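Side-chain contact in flavodoxin (Fusobacterium nucleatum, PDB 6OHK), which binds flavin mononucleotide and probably passes electrons to a number of redox enzymes: residues A[70-75]-A[108-113]. The protein carries 1 engineered substitution. Sequence-based numbering, arbitrary orientation.
Sequences NNLKKL and YDIVVK
I110 pushes its branched side chain between L72 and L75, where two neighbouring helices on one side of the flavodoxin sheet, 72-77 and 103-113, pack against each other. In this alpha/beta fold a parallel sheet is sandwiched by helices, and here the space between these two is filled by I110, L72 and L75. The contact is small, 155 Å² in all, and I110 supplies more than half of it. Isoleucine suits the place because it offers a short arm, CG2, to L75 and a longer one, CG1-CD1, whose end lies against L72 and also touches CD2 of L75. CG1 lies beside the backbone N (chi1 -69°) and carries CD1 to L72, whereas CG2, anti to that nitrogen, turns to L75. CD1 meets L72 CD2 at 3.8 Å, the two side chains crossing at about a right angle, and rests equally near the carbonyl O of L72 without any polar bond. CG2 of I110 packs 4.0 Å from L75 CG. Both leucines also touch L107, one turn earlier on the helix of I110, so the apolar seam continues along that helix.

Toward solvent, polar groups replace this close aliphatic packing, and the helices are linked there by a salt bridge from K113 NZ to E76. An exposed lysine fits that position, since its long chain lets the NZ reach across to the other helix. On the inner side L75 is buried, its CD2 lying 4.1 Å from both CD1 and CG2 of I110.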
# COMPACT_ATOMS: atom_id res chain seq x y z
N ASN A 70 5.62 3.63 -14.08
CA ASN A 70 6.28 3.09 -15.26
C ASN A 70 6.04 1.60 -15.41
O ASN A 70 6.25 1.04 -16.50
CB ASN A 70 7.78 3.35 -15.18
CG ASN A 70 8.13 4.78 -15.39
OD1 ASN A 70 7.35 5.56 -15.91
ND2 ASN A 70 9.32 5.16 -14.93
N ASN A 71 5.62 0.92 -14.34
CA ASN A 71 5.42 -0.52 -14.32
C ASN A 71 3.96 -0.91 -14.31
O ASN A 71 3.66 -2.08 -14.11
CB ASN A 71 6.14 -1.12 -13.12
CG ASN A 71 7.59 -1.31 -13.40
OD1 ASN A 71 7.91 -2.11 -14.29
ND2 ASN A 71 8.46 -0.64 -12.69
N LEU A 72 3.04 0.02 -14.53
CA LEU A 72 1.63 -0.35 -14.42
C LEU A 72 1.20 -1.33 -15.49
O LEU A 72 0.33 -2.17 -15.23
CB LEU A 72 0.72 0.87 -14.46
CG LEU A 72 0.84 1.84 -13.28
CD1 LEU A 72 -0.21 2.92 -13.46
CD2 LEU A 72 0.68 1.17 -11.95
N LYS A 73 1.75 -1.24 -16.72
CA LYS A 73 1.38 -2.21 -17.74
C LYS A 73 1.91 -3.59 -17.39
O LYS A 73 1.20 -4.60 -17.55
CB LYS A 73 1.87 -1.74 -19.12
CG LYS A 73 1.41 -2.64 -20.27
CD LYS A 73 0.89 -1.84 -21.45
CE LYS A 73 0.30 -2.76 -22.53
NZ LYS A 73 -1.02 -3.33 -22.19
N LYS A 74 3.13 -3.68 -16.88
CA LYS A 74 3.65 -4.96 -16.44
C LYS A 74 2.84 -5.51 -15.28
O LYS A 74 2.60 -6.72 -15.19
CB LYS A 74 5.11 -4.81 -16.04
CG LYS A 74 6.01 -4.61 -17.25
CD LYS A 74 7.48 -4.51 -16.91
CE LYS A 74 8.33 -4.29 -18.16
NZ LYS A 74 7.86 -3.11 -18.97
N LEU A 75 2.42 -4.64 -14.36
CA LEU A 75 1.62 -5.06 -13.22
C LEU A 75 0.30 -5.66 -13.69
O LEU A 75 -0.14 -6.70 -13.19
CB LEU A 75 1.40 -3.86 -12.29
CG LEU A 75 0.80 -4.15 -10.93
CD1 LEU A 75 1.86 -4.86 -10.06
CD2 LEU A 75 0.37 -2.85 -10.29
N TYR A 108 -4.83 -0.22 -6.76
CA TYR A 108 -6.12 -0.86 -6.45
C TYR A 108 -6.83 -1.31 -7.71
O TYR A 108 -7.32 -2.44 -7.80
CB TYR A 108 -7.00 0.16 -5.72
CG TYR A 108 -8.37 -0.36 -5.34
CD1 TYR A 108 -9.46 -0.24 -6.18
CD2 TYR A 108 -8.57 -0.97 -4.12
CE1 TYR A 108 -10.72 -0.73 -5.79
CE2 TYR A 108 -9.79 -1.45 -3.73
CZ TYR A 108 -10.86 -1.32 -4.56
OH TYR A 108 -12.10 -1.82 -4.13
N ASP A 109 -6.94 -0.41 -8.68
CA ASP A 109 -7.78 -0.74 -9.84
C ASP A 109 -7.21 -1.92 -10.60
O ASP A 109 -7.97 -2.75 -11.11
CB ASP A 109 -7.88 0.47 -10.75
CG ASP A 109 -8.86 1.55 -10.24
OD1 ASP A 109 -9.61 1.32 -9.30
OD2 ASP A 109 -8.85 2.65 -10.85
N ILE A 110 -5.88 -2.02 -10.66
CA ILE A 110 -5.26 -3.15 -11.35
C ILE A 110 -5.45 -4.45 -10.59
O ILE A 110 -5.81 -5.48 -11.17
CB ILE A 110 -3.78 -2.86 -11.63
CG1 ILE A 110 -3.66 -1.75 -12.66
CG2 ILE A 110 -3.07 -4.13 -12.08
CD1 ILE A 110 -2.31 -1.10 -12.79
N VAL A 111 -5.21 -4.44 -9.27
CA VAL A 111 -5.37 -5.65 -8.48
C VAL A 111 -6.78 -6.19 -8.64
O VAL A 111 -6.99 -7.38 -8.86
CB VAL A 111 -5.04 -5.37 -7.00
CG1 VAL A 111 -5.40 -6.56 -6.15
CG2 VAL A 111 -3.59 -5.02 -6.86
N VAL A 112 -7.78 -5.31 -8.54
CA VAL A 112 -9.16 -5.77 -8.58
C VAL A 112 -9.51 -6.26 -9.99
O VAL A 112 -10.15 -7.32 -10.15
CB VAL A 112 -10.12 -4.68 -8.07
CG1 VAL A 112 -11.57 -5.07 -8.31
CG2 VAL A 112 -9.88 -4.43 -6.58
N LYS A 113 -9.12 -5.53 -11.01
CA LYS A 113 -9.44 -5.94 -12.38
C LYS A 113 -8.82 -7.28 -12.72
O LYS A 113 -9.40 -8.04 -13.52
CB LYS A 113 -8.96 -4.87 -13.36
CG LYS A 113 -9.01 -5.21 -14.84
CD LYS A 113 -8.44 -4.05 -15.66
CE LYS A 113 -8.52 -4.31 -17.15
NZ LYS A 113 -8.16 -3.09 -17.93